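Local structure of phosphatidylglycerophosphatase B (Bacillus subtilis, 6FMX) at residues P127-E131 / R184-V189; S138-A144 / V180-R184; Y153-K157 / D213-K217. The protein dephosphorylates phosphatidylglycerophosphate to phosphatidylglycerol in the cell membrane and also acts as an undecaprenyl pyrophosphate phosphatase. All coordinates share one frame; numbering follows the deposited sequence.

Interaction 1: residues P127-E131 / R184-V189; sequences PLVHE and RVYLGV. With WO4 (tungstate(VI)ion), chain G.
Val129 sets its CG2 methyl against both branches of Val189, 3.6 Å from CG1 and 3.8 Å from CG2, the two side chains crossing at about a right angle. Leu187 flanks this pair and turns its CD2 to Leu128, 3.8 Å from CB, again with the side chains crossed. Between the leucines runs the one direct hydrogen bond of the contact, from Leu128 N to Leu187 O (2.8 Å). Helix 166-186 ends here in a Schellman motif: Gly188, with positive phi, lies against Pro127, and a CB on it would fall tight against Pro127 CA. This turn belongs to phosphatase sequence motif III of the PAP2 family, and from it Arg184 bends at chi2 and chi3 (-54° and -71°) to bring its guanidinium edge to the tungstate, NH2 lying 2.9 Å from O1. A water accepts from Arg184 NH2 and donates to His130 O, Thr69 OG1 takes NH1, and Val189 CG2 sits over one guanidinium face, offset toward the rim. A leucine in place of Arg184 would probably leave the tungstate without this positive charge, the bridging water without its donor and Thr69 OG1 without its partner. Glu131 forms a salt bridge with Arg122, which also hydrogen-bonds the tungstate.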
ATOM      1  N   PRO A 127      17.299   1.713 -11.639  1.00 28.70           N
ATOM      2  CA  PRO A 127      15.872   1.383 -11.714  1.00 28.76           C
ATOM      3  C   PRO A 127      15.633   0.301 -12.753  1.00 27.09           C
ATOM      4  O   PRO A 127      16.280   0.274 -13.801  1.00 27.10           O
ATOM      5  CB  PRO A 127      15.223   2.706 -12.130  1.00 29.00           C
ATOM      6  CG  PRO A 127      16.296   3.381 -12.948  1.00 30.90           C
ATOM      7  CD  PRO A 127      17.609   2.982 -12.325  1.00 28.83           C
ATOM      8  N   LEU A 128      14.700  -0.601 -12.455  1.00 26.54           N
ATOM      9  CA  LEU A 128      14.289  -1.601 -13.426  1.00 28.30           C
ATOM     10  C   LEU A 128      12.921  -1.305 -14.020  1.00 33.68           C
ATOM     11  O   LEU A 128      12.498  -1.994 -14.954  1.00 32.68           O
ATOM     12  CB  LEU A 128      14.278  -2.992 -12.786  1.00 27.41           C
ATOM     13  CG  LEU A 128      15.669  -3.555 -12.505  1.00 26.68           C
ATOM     14  CD1 LEU A 128      15.569  -4.814 -11.648  1.00 25.69           C
ATOM     15  CD2 LEU A 128      16.415  -3.818 -13.828  1.00 26.56           C
ATOM     16  N   VAL A 129      12.218  -0.304 -13.502  1.00 29.92           N
ATOM     17  CA  VAL A 129      10.917   0.085 -14.024  1.00 37.75           C
ATOM     18  C   VAL A 129      10.877   1.600 -14.142  1.00 35.21           C
ATOM     19  O   VAL A 129      11.670   2.324 -13.532  1.00 33.91           O
ATOM     20  CB  VAL A 129       9.742  -0.423 -13.152  1.00 33.66           C
ATOM     21  CG1 VAL A 129       9.560  -1.927 -13.329  1.00 36.26           C
ATOM     22  CG2 VAL A 129       9.938  -0.066 -11.690  1.00 32.15           C
ATOM     23  N   HIS A 130       9.939   2.072 -14.952  1.00 38.35           N
ATOM     24  CA  HIS A 130       9.788   3.493 -15.216  1.00 46.83           C
ATOM     25  C   HIS A 130       8.998   4.166 -14.100  1.00 43.89           C
ATOM     26  O   HIS A 130       8.119   3.564 -13.478  1.00 42.33           O
ATOM     27  CB  HIS A 130       9.088   3.706 -16.559  1.00 51.91           C
ATOM     28  CG  HIS A 130       8.346   5.001 -16.661  1.00 60.33           C
ATOM     29  ND1 HIS A 130       8.920   6.145 -17.173  1.00 58.20           N
ATOM     30  CD2 HIS A 130       7.076   5.335 -16.326  1.00 61.21           C
ATOM     31  CE1 HIS A 130       8.040   7.130 -17.141  1.00 59.64           C
ATOM     32  NE2 HIS A 130       6.913   6.665 -16.630  1.00 62.01           N
ATOM     33  N   GLU A 131       9.327   5.429 -13.848  1.00 43.58           N
ATOM     34  CA  GLU A 131       8.581   6.261 -12.915  1.00 43.98           C
ATOM     35  C   GLU A 131       8.606   7.694 -13.426  1.00 49.51           C
ATOM     36  O   GLU A 131       9.549   8.104 -14.106  1.00 49.35           O
ATOM     37  CB  GLU A 131       9.160   6.182 -11.493  1.00 39.13           C
ATOM     38  CG  GLU A 131      10.674   6.398 -11.412  1.00 40.89           C
ATOM     39  CD  GLU A 131      11.054   7.863 -11.502  1.00 42.48           C
ATOM     40  OE1 GLU A 131      12.206   8.176 -11.879  1.00 38.54           O
ATOM     41  OE2 GLU A 131      10.182   8.708 -11.187  1.00 47.91           O
ATOM     42  N   ARG A 184       9.398  -2.569  -4.737  1.00 23.83           N
ATOM     43  CA  ARG A 184       9.798  -1.209  -5.097  1.00 24.29           C
ATOM     44  C   ARG A 184      11.248  -0.938  -4.728  1.00 24.63           C
ATOM     45  O   ARG A 184      11.943  -0.200  -5.437  1.00 24.19           O
ATOM     46  CB  ARG A 184       8.894  -0.167  -4.427  1.00 23.56           C
ATOM     47  CG  ARG A 184       7.396  -0.454  -4.544  1.00 28.80           C
ATOM     48  CD  ARG A 184       7.004  -0.639  -6.006  1.00 28.04           C
ATOM     49  NE  ARG A 184       7.048   0.609  -6.761  1.00 27.58           N
ATOM     50  CZ  ARG A 184       6.955   0.681  -8.086  1.00 30.53           C
ATOM     51  NH1 ARG A 184       6.823  -0.424  -8.810  1.00 23.99           N
ATOM     52  NH2 ARG A 184       6.997   1.858  -8.690  1.00 29.88           N
ATOM     53  N   VAL A 185      11.724  -1.515  -3.625  1.00 24.67           N
ATOM     54  CA  VAL A 185      13.126  -1.349  -3.267  1.00 25.37           C
ATOM     55  C   VAL A 185      14.003  -2.226  -4.153  1.00 24.99           C
ATOM     56  O   VAL A 185      15.032  -1.776  -4.670  1.00 25.20           O
ATOM     57  CB  VAL A 185      13.344  -1.653  -1.775  1.00 26.44           C
ATOM     58  CG1 VAL A 185      14.804  -1.463  -1.423  1.00 28.33           C
ATOM     59  CG2 VAL A 185      12.447  -0.743  -0.904  1.00 21.12           C
ATOM     60  N   TYR A 186      13.595  -3.481  -4.357  1.00 26.10           N
ATOM     61  CA  TYR A 186      14.303  -4.384  -5.264  1.00 26.30           C
ATOM     62  C   TYR A 186      14.477  -3.772  -6.651  1.00 23.62           C
ATOM     63  O   TYR A 186      15.561  -3.840  -7.245  1.00 23.78           O
ATOM     64  CB  TYR A 186      13.546  -5.717  -5.369  1.00 23.81           C
ATOM     65  CG  TYR A 186      14.194  -6.715  -6.316  1.00 25.25           C
ATOM     66  CD1 TYR A 186      14.018  -6.618  -7.690  1.00 22.96           C
ATOM     67  CD2 TYR A 186      14.965  -7.764  -5.831  1.00 26.97           C
ATOM     68  CE1 TYR A 186      14.616  -7.512  -8.558  1.00 25.30           C
ATOM     69  CE2 TYR A 186      15.559  -8.682  -6.700  1.00 26.56           C
ATOM     70  CZ  TYR A 186      15.377  -8.542  -8.060  1.00 25.64           C
ATOM     71  OH  TYR A 186      15.963  -9.425  -8.941  1.00 25.46           O
ATOM     72  N   LEU A 187      13.401  -3.228  -7.210  1.00 23.58           N
ATOM     73  CA  LEU A 187      13.423  -2.695  -8.567  1.00 23.79           C
ATOM     74  C   LEU A 187      14.082  -1.323  -8.656  1.00 26.06           C
ATOM     75  O   LEU A 187      14.116  -0.739  -9.746  1.00 24.90           O
ATOM     76  CB  LEU A 187      12.000  -2.631  -9.132  1.00 25.56           C
ATOM     77  CG  LEU A 187      11.299  -3.981  -9.306  1.00 26.57           C
ATOM     78  CD1 LEU A 187       9.809  -3.804  -9.558  1.00 26.08           C
ATOM     79  CD2 LEU A 187      11.954  -4.783 -10.442  1.00 26.45           C
ATOM     80  N   GLY A 188      14.584  -0.796  -7.545  1.00 25.09           N
ATOM     81  CA  GLY A 188      15.375   0.418  -7.578  1.00 26.29           C
ATOM     82  C   GLY A 188      14.630   1.692  -7.914  1.00 26.84           C
ATOM     83  O   GLY A 188      15.227   2.619  -8.477  1.00 24.36           O
ATOM     84  N   VAL A 189      13.348   1.787  -7.558  1.00 25.87           N
ATOM     85  CA  VAL A 189      12.574   2.997  -7.817  1.00 25.29           C
ATOM     86  C   VAL A 189      12.050   3.652  -6.547  1.00 26.25           C
ATOM     87  O   VAL A 189      11.556   4.785  -6.612  1.00 26.43           O
ATOM     88  CB  VAL A 189      11.414   2.731  -8.801  1.00 28.14           C
ATOM     89  CG1 VAL A 189      11.973   2.501 -10.197  1.00 28.39           C
ATOM     90  CG2 VAL A 189      10.594   1.542  -8.357  1.00 29.12           C
TER
HETATM   91  W   WO4 G 306       5.492   4.760  -7.018  0.60 32.04           W
HETATM   92  O1  WO4 G 306       7.142   4.666  -8.210  0.60 23.62           O
HETATM   93  O2  WO4 G 306       5.483   6.460  -5.910  0.60 25.41           O
HETATM   94  O3  WO4 G 306       3.836   4.875  -8.199  0.60 29.60           O
HETATM   95  O4  WO4 G 306       5.546   3.181  -5.781  0.60 26.57           O
HETATM   96  O   HOH W   1       6.353   2.205 -11.753  0.67 38.84           O

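Interaction 2: residues S138-A144 / V180-R184; sequences SGHSMNA and VGISR. With WO4 (tungstate(VI)ion), chain G.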
ATOM      1  N   SER A 138       5.879   6.131  -1.260  1.00 23.21           N
ATOM      2  CA  SER A 138       5.710   5.238  -2.404  1.00 23.91           C
ATOM      3  C   SER A 138       4.236   4.962  -2.662  1.00 26.15           C
ATOM      4  O   SER A 138       3.521   4.489  -1.777  1.00 26.29           O
ATOM      5  CB  SER A 138       6.453   3.919  -2.168  1.00 24.56           C
ATOM      6  OG  SER A 138       5.979   2.913  -3.054  1.00 24.25           O
ATOM      7  N   GLY A 139       3.785   5.241  -3.885  1.00 26.40           N
ATOM      8  CA  GLY A 139       2.382   5.036  -4.200  1.00 28.87           C
ATOM      9  C   GLY A 139       1.989   3.568  -4.263  1.00 28.02           C
ATOM     10  O   GLY A 139       0.906   3.199  -3.814  1.00 26.13           O
ATOM     11  N   HIS A 140       2.860   2.718  -4.825  1.00 26.64           N
ATOM     12  CA  HIS A 140       2.543   1.288  -4.866  1.00 26.05           C
ATOM     13  C   HIS A 140       2.390   0.726  -3.459  1.00 26.76           C
ATOM     14  O   HIS A 140       1.485  -0.075  -3.193  1.00 26.21           O
ATOM     15  CB  HIS A 140       3.622   0.509  -5.628  1.00 27.59           C
ATOM     16  CG  HIS A 140       3.454   0.499  -7.119  1.00 27.23           C
ATOM     17  ND1 HIS A 140       3.431   1.647  -7.884  1.00 30.85           N
ATOM     18  CD2 HIS A 140       3.364  -0.533  -7.994  1.00 28.86           C
ATOM     19  CE1 HIS A 140       3.311   1.325  -9.159  1.00 27.29           C
ATOM     20  NE2 HIS A 140       3.272   0.008  -9.255  1.00 26.13           N
ATOM     21  N   SER A 141       3.273   1.129  -2.543  1.00 27.00           N
ATOM     22  CA  SER A 141       3.197   0.640  -1.175  1.00 25.49           C
ATOM     23  C   SER A 141       1.979   1.192  -0.462  1.00 26.66           C
ATOM     24  O   SER A 141       1.307   0.492   0.302  1.00 24.70           O
ATOM     25  CB  SER A 141       4.479   1.009  -0.425  1.00 24.78           C
ATOM     26  OG  SER A 141       5.621   0.674  -1.203  1.00 28.02           O
ATOM     27  N   MET A 142       1.676   2.478  -0.708  0.71 27.76           N
ATOM     28  CA  MET A 142       0.501   3.104  -0.120  0.71 28.28           C
ATOM     29  C   MET A 142      -0.785   2.486  -0.659  0.71 29.72           C
ATOM     30  O   MET A 142      -1.739   2.268   0.098  0.71 28.05           O
ATOM     31  CB  MET A 142       0.534   4.603  -0.401  0.71 27.96           C
ATOM     32  CG  MET A 142      -0.438   5.423   0.424  0.71 31.39           C
ATOM     33  SD  MET A 142       0.188   7.099   0.633  0.71 30.66           S
ATOM     34  CE  MET A 142      -1.351   7.963   0.979  0.71 32.21           C
ATOM     35  N   ASN A 143      -0.834   2.223  -1.971  1.00 27.80           N
ATOM     36  CA  ASN A 143      -1.968   1.515  -2.567  1.00 28.76           C
ATOM     37  C   ASN A 143      -2.150   0.139  -1.936  1.00 29.45           C
ATOM     38  O   ASN A 143      -3.272  -0.256  -1.590  1.00 27.78           O
ATOM     39  CB  ASN A 143      -1.760   1.335  -4.076  1.00 28.88           C
ATOM     40  CG  ASN A 143      -1.801   2.630  -4.858  1.00 32.60           C
ATOM     41  OD1 ASN A 143      -2.151   3.683  -4.340  1.00 31.99           O
ATOM     42  ND2 ASN A 143      -1.427   2.546  -6.137  1.00 32.72           N
ATOM     43  N   ALA A 144      -1.059  -0.626  -1.818  1.00 26.59           N
ATOM     44  CA  ALA A 144      -1.190  -2.020  -1.395  1.00 28.90           C
ATOM     45  C   ALA A 144      -1.537  -2.113   0.086  1.00 28.05           C
ATOM     46  O   ALA A 144      -2.326  -2.970   0.499  1.00 27.19           O
ATOM     47  CB  ALA A 144       0.094  -2.798  -1.698  1.00 24.92           C
ATOM     48  N   VAL A 180       4.807  -6.209  -2.356  1.00 26.00           N
ATOM     49  CA  VAL A 180       4.791  -5.044  -3.234  1.00 25.45           C
ATOM     50  C   VAL A 180       5.824  -4.028  -2.770  1.00 27.13           C
ATOM     51  O   VAL A 180       6.626  -3.522  -3.569  1.00 26.19           O
ATOM     52  CB  VAL A 180       3.375  -4.436  -3.294  1.00 27.28           C
ATOM     53  CG1 VAL A 180       3.439  -2.993  -3.793  1.00 25.78           C
ATOM     54  CG2 VAL A 180       2.487  -5.269  -4.182  1.00 25.50           C
ATOM     55  N   GLY A 181       5.839  -3.723  -1.470  1.00 24.20           N
ATOM     56  CA  GLY A 181       6.831  -2.791  -0.955  1.00 24.72           C
ATOM     57  C   GLY A 181       8.258  -3.263  -1.183  1.00 24.99           C
ATOM     58  O   GLY A 181       9.126  -2.483  -1.581  1.00 25.75           O
ATOM     59  N   ILE A 182       8.523  -4.546  -0.922  1.00 25.74           N
ATOM     60  CA  ILE A 182       9.861  -5.094  -1.155  1.00 26.62           C
ATOM     61  C   ILE A 182      10.261  -4.895  -2.611  1.00 26.71           C
ATOM     62  O   ILE A 182      11.406  -4.541  -2.922  1.00 27.42           O
ATOM     63  CB  ILE A 182       9.914  -6.585  -0.771  1.00 26.15           C
ATOM     64  CG1 ILE A 182       9.885  -6.777   0.747  1.00 28.49           C
ATOM     65  CG2 ILE A 182      11.142  -7.262  -1.376  1.00 32.76           C
ATOM     66  CD1 ILE A 182       9.620  -8.243   1.129  1.00 29.71           C
ATOM     67  N   SER A 183       9.303  -5.104  -3.519  1.00 27.13           N
ATOM     68  CA  SER A 183       9.570  -5.018  -4.950  1.00 28.43           C
ATOM     69  C   SER A 183       9.956  -3.607  -5.375  1.00 26.29           C
ATOM     70  O   SER A 183      10.773  -3.447  -6.281  1.00 25.86           O
ATOM     71  CB  SER A 183       8.346  -5.504  -5.739  1.00 28.93           C
ATOM     72  OG  SER A 183       7.349  -4.494  -5.833  1.00 27.07           O
ATOM     73  N   ARG A 184       9.398  -2.569  -4.737  1.00 23.83           N
ATOM     74  CA  ARG A 184       9.798  -1.209  -5.097  1.00 24.29           C
ATOM     75  C   ARG A 184      11.248  -0.938  -4.728  1.00 24.63           C
ATOM     76  O   ARG A 184      11.943  -0.200  -5.437  1.00 24.19           O
ATOM     77  CB  ARG A 184       8.894  -0.167  -4.427  1.00 23.56           C
ATOM     78  CG  ARG A 184       7.396  -0.454  -4.544  1.00 28.80           C
ATOM     79  CD  ARG A 184       7.004  -0.639  -6.006  1.00 28.04           C
ATOM     80  NE  ARG A 184       7.048   0.609  -6.761  1.00 27.58           N
ATOM     81  CZ  ARG A 184       6.955   0.681  -8.086  1.00 30.53           C
ATOM     82  NH1 ARG A 184       6.823  -0.424  -8.810  1.00 23.99           N
ATOM     83  NH2 ARG A 184       6.997   1.858  -8.690  1.00 29.88           N
TER
HETATM   84  W   WO4 G 306       5.492   4.760  -7.018  0.60 32.04           W
HETATM   85  O1  WO4 G 306       7.142   4.666  -8.210  0.60 23.62           O
HETATM   86  O2  WO4 G 306       5.483   6.460  -5.910  0.60 25.41           O
HETATM   87  O3  WO4 G 306       3.836   4.875  -8.199  0.60 29.60           O
HETATM   88  O4  WO4 G 306       5.546   3.181  -5.781  0.60 26.57           O
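His140 and Arg184 lie face to face across two antiparallel helices of the PAP2 phosphatase core, where motif II at the start of helix 139-158 meets motif III at the end of helix 166-186. The imidazole and guanidinium planes are 3° apart, with centres at 3.6 Å, so CZ stands over the middle of the ring. This stack is the tight part of the contact. At its edge the ring presents ND1 to tungstate O3, 3.3 Å away and near the ring plane; His140 is the inferred proton donor. Farther from the anion the packing is looser: Val180 CG1, anti to its backbone N (chi1 161°), lies 3.6 Å from His140 O and meets Ala144 CB at 4.0 Å. Between these ends Gly181 lets the backbones approach, its CA lying 3.7 Å from Ser141 OG. The tungstate side is polar instead. Gly139 N donates to O2 in a nearly straight bond (173°), and His140 N donates to O4, placing the anion at the helix N-terminus, whose dipole probably adds to its attraction. Ser138 is the N-cap, and its OG accepts from both Ser141 N and Ser141 OG while donating to tungstate O4, 2.8 Å away.

Interaction 3: residues Y153-K157 / D213-K217; sequences YFLVK and DEKIK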
ATOM      1  N   TYR A 153     -11.026  -6.992   4.633  1.00 27.74           N
ATOM      2  CA  TYR A 153     -12.082  -6.662   5.584  1.00 28.06           C
ATOM      3  C   TYR A 153     -13.457  -6.900   4.978  1.00 28.50           C
ATOM      4  O   TYR A 153     -14.319  -7.530   5.604  1.00 28.91           O
ATOM      5  CB  TYR A 153     -11.951  -5.209   6.053  1.00 24.80           C
ATOM      6  CG  TYR A 153     -13.171  -4.751   6.831  1.00 26.02           C
ATOM      7  CD1 TYR A 153     -13.364  -5.162   8.138  1.00 30.28           C
ATOM      8  CD2 TYR A 153     -14.122  -3.912   6.261  1.00 24.71           C
ATOM      9  CE1 TYR A 153     -14.481  -4.762   8.867  1.00 31.05           C
ATOM     10  CE2 TYR A 153     -15.241  -3.505   6.976  1.00 28.15           C
ATOM     11  CZ  TYR A 153     -15.411  -3.939   8.276  1.00 29.29           C
ATOM     12  OH  TYR A 153     -16.513  -3.544   8.987  1.00 31.83           O
ATOM     13  N   PHE A 154     -13.681  -6.414   3.755  1.00 25.51           N
ATOM     14  CA  PHE A 154     -15.003  -6.538   3.158  1.00 28.69           C
ATOM     15  C   PHE A 154     -15.297  -7.954   2.675  1.00 30.72           C
ATOM     16  O   PHE A 154     -16.456  -8.381   2.711  1.00 30.13           O
ATOM     17  CB  PHE A 154     -15.152  -5.530   2.022  1.00 29.82           C
ATOM     18  CG  PHE A 154     -15.412  -4.127   2.504  1.00 31.03           C
ATOM     19  CD1 PHE A 154     -16.600  -3.815   3.140  1.00 28.92           C
ATOM     20  CD2 PHE A 154     -14.462  -3.126   2.332  1.00 28.94           C
ATOM     21  CE1 PHE A 154     -16.845  -2.530   3.598  1.00 30.60           C
ATOM     22  CE2 PHE A 154     -14.696  -1.827   2.785  1.00 30.46           C
ATOM     23  CZ  PHE A 154     -15.889  -1.525   3.417  1.00 31.94           C
ATOM     24  N   LEU A 155     -14.280  -8.706   2.248  1.00 31.34           N
ATOM     25  CA  LEU A 155     -14.515 -10.109   1.911  1.00 30.28           C
ATOM     26  C   LEU A 155     -14.943 -10.903   3.139  1.00 32.65           C
ATOM     27  O   LEU A 155     -15.912 -11.669   3.083  1.00 35.51           O
ATOM     28  CB  LEU A 155     -13.270 -10.736   1.285  1.00 29.53           C
ATOM     29  CG  LEU A 155     -12.881 -10.273  -0.127  1.00 31.85           C
ATOM     30  CD1 LEU A 155     -11.661 -11.052  -0.607  1.00 27.91           C
ATOM     31  CD2 LEU A 155     -14.051 -10.378  -1.118  1.00 30.30           C
ATOM     32  N   VAL A 156     -14.229 -10.740   4.255  1.00 32.11           N
ATOM     33  CA  VAL A 156     -14.604 -11.423   5.488  1.00 31.57           C
ATOM     34  C   VAL A 156     -15.965 -10.935   5.978  1.00 33.76           C
ATOM     35  O   VAL A 156     -16.740 -11.709   6.554  1.00 35.37           O
ATOM     36  CB  VAL A 156     -13.497 -11.236   6.550  1.00 33.98           C
ATOM     37  CG1 VAL A 156     -13.999 -11.560   7.952  1.00 38.33           C
ATOM     38  CG2 VAL A 156     -12.283 -12.103   6.214  1.00 32.58           C
ATOM     39  N   LYS A 157     -16.299  -9.667   5.732  1.00 30.39           N
ATOM     40  CA  LYS A 157     -17.599  -9.146   6.156  1.00 31.19           C
ATOM     41  C   LYS A 157     -18.745  -9.811   5.396  1.00 34.56           C
ATOM     42  O   LYS A 157     -19.794 -10.122   5.978  1.00 31.23           O
ATOM     43  CB  LYS A 157     -17.654  -7.628   5.964  1.00 28.32           C
ATOM     44  CG  LYS A 157     -19.004  -7.005   6.370  1.00 29.52           C
ATOM     45  CD  LYS A 157     -18.998  -5.489   6.263  1.00 29.41           C
ATOM     46  CE  LYS A 157     -20.407  -4.930   6.428  1.00 28.94           C
ATOM     47  NZ  LYS A 157     -20.500  -3.507   6.000  1.00 30.35           N
ATOM     48  N   ASP A 213     -16.900   1.801   9.060  1.00 27.72           N
ATOM     49  CA  ASP A 213     -17.879   0.802   8.654  1.00 28.64           C
ATOM     50  C   ASP A 213     -18.419   0.042   9.856  1.00 29.80           C
ATOM     51  O   ASP A 213     -19.612  -0.271   9.926  1.00 29.86           O
ATOM     52  CB  ASP A 213     -17.244  -0.160   7.654  1.00 28.99           C
ATOM     53  CG  ASP A 213     -18.243  -1.131   7.091  1.00 31.59           C
ATOM     54  OD1 ASP A 213     -19.064  -0.700   6.255  1.00 36.24           O
ATOM     55  OD2 ASP A 213     -18.219  -2.312   7.499  1.00 28.94           O
ATOM     56  N   GLU A 214     -17.550  -0.272  10.812  1.00 28.92           N
ATOM     57  CA  GLU A 214     -18.002  -0.992  11.991  1.00 29.64           C
ATOM     58  C   GLU A 214     -18.845  -0.096  12.884  1.00 32.54           C
ATOM     59  O   GLU A 214     -19.841  -0.546  13.465  1.00 30.39           O
ATOM     60  CB  GLU A 214     -16.796  -1.551  12.739  1.00 33.59           C
ATOM     61  CG  GLU A 214     -16.070  -2.572  11.882  1.00 35.09           C
ATOM     62  CD  GLU A 214     -14.980  -3.320  12.611  1.00 43.26           C
ATOM     63  OE1 GLU A 214     -14.071  -2.669  13.168  1.00 44.99           O
ATOM     64  OE2 GLU A 214     -15.022  -4.573  12.605  1.00 49.56           O
ATOM     65  N   LYS A 215     -18.477   1.184  12.972  1.00 29.58           N
ATOM     66  CA  LYS A 215     -19.203   2.118  13.826  1.00 28.76           C
ATOM     67  C   LYS A 215     -20.650   2.282  13.375  1.00 28.36           C
ATOM     68  O   LYS A 215     -21.557   2.404  14.206  1.00 30.51           O
ATOM     69  CB  LYS A 215     -18.483   3.471  13.837  1.00 25.18           C
ATOM     70  CG  LYS A 215     -19.151   4.532  14.690  1.00 28.43           C
ATOM     71  CD  LYS A 215     -19.380   4.056  16.110  1.00 28.45           C
ATOM     72  CE  LYS A 215     -20.118   5.128  16.921  1.00 33.68           C
ATOM     73  NZ  LYS A 215     -20.231   4.783  18.369  1.00 37.42           N
ATOM     74  N   ILE A 216     -20.894   2.287  12.058  1.00 27.04           N
ATOM     75  CA  ILE A 216     -22.248   2.537  11.567  1.00 27.09           C
ATOM     76  C   ILE A 216     -23.119   1.294  11.540  1.00 27.94           C
ATOM     77  O   ILE A 216     -24.282   1.382  11.127  1.00 27.42           O
ATOM     78  CB  ILE A 216     -22.241   3.172  10.162  1.00 27.40           C
ATOM     79  CG1 ILE A 216     -21.790   2.164   9.102  1.00 30.97           C
ATOM     80  CG2 ILE A 216     -21.380   4.433  10.149  1.00 25.91           C
ATOM     81  CD1 ILE A 216     -21.787   2.731   7.697  1.00 29.31           C
ATOM     82  N   LYS A 217     -22.605   0.142  11.962  1.00 26.47           N
ATOM     83  CA  LYS A 217     -23.430  -1.059  11.976  1.00 28.90           C
ATOM     84  C   LYS A 217     -24.556  -0.904  12.986  1.00 28.80           C
ATOM     85  O   LYS A 217     -24.383  -0.306  14.048  1.00 28.24           O
ATOM     86  CB  LYS A 217     -22.592  -2.288  12.304  1.00 26.90           C
ATOM     87  CG  LYS A 217     -21.594  -2.607  11.202  1.00 30.80           C
ATOM     88  CD  LYS A 217     -20.763  -3.836  11.504  1.00 33.77           C
ATOM     89  CE  LYS A 217     -20.350  -4.527  10.213  1.00 41.17           C
ATOM     90  NZ  LYS A 217     -19.016  -5.200  10.331  1.00 44.11           N
TER
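Tyr153 OH and Lys157 NZ converge on a single carboxylate oxygen, Asp213 OD2, from different sides. Tyr153 OH donates to the anti lone pair of Asp213 OD2 over 2.6 Å. The ammonium uses the syn lone pair, with Lys157 NZ 3.0 Å from Asp213 OD2, and forms a weaker bond to OD1. The carboxylate stands nearly upright against the phenol, its plane 84° from the ring's, and its CG lies at the ring edge. Lys217 NZ donates in turn to Tyr153 OH at 3.3 Å, so the hydroxyl both gives and receives a hydrogen bond.

Around this polar core, Glu214 passes its CG close to Tyr153 OH and turns OE2 to the ring edge. The two lysines slide past each other in opposite directions, CE of Lys157 3.8 Å from CE of Lys217. Their ammonium groups stay 4.9 Å apart, NZ to NZ, and the carboxylates around Lys157, Asp213 and Asp96, probably ease this like-charge approach. Lys157 reaches Asp213 because its chain is fully extended, with CG anti to the backbone N (chi1 179°).

Farther out, Phe154 sets one face against Tyr153, whose CD2 lies 3.8 Å above the middle of the ring, and turns its edge to Asp213 OD1. Asp96, at the start of helix 96-118, forms a second salt bridge with Lys157 NZ, so two carboxylates share this ammonium. Leu99 and Met100 of the same helix pack on Phe154, while Tyr170 and Phe206 touch Tyr153. Together these residues form an interhelical salt bridge and hydrogen-bond cluster at the cytoplasmic ends of transmembrane helices 139-158 and 192-215, away from the phosphatase site, joining these two helices of the PAP2 bundle through side chains alone.

Interactions 1 and 2 are neighbours, their centres about 11 Å apart, and overlap at Arg184 on helix 166-186; both touch the tungstate. Along the chain, interaction 2 is nested inside the loop closed by interaction 1, so the loop 127-131 and the start of helix 139-158 both meet the end of helix 166-186. Interaction 3 shares helix 139-158 with interaction 2, but their centres are about 25 Å apart, and its centre is about 35 Å from that of interaction 1, across the centre of the chain. Its segments alternate with those of the other two. Helix 139-158 thus runs from the pocket on the extracellular side to the polar contact on the cytoplasmic side, meeting helix 166-186 at one end and helix 192-215 at the other.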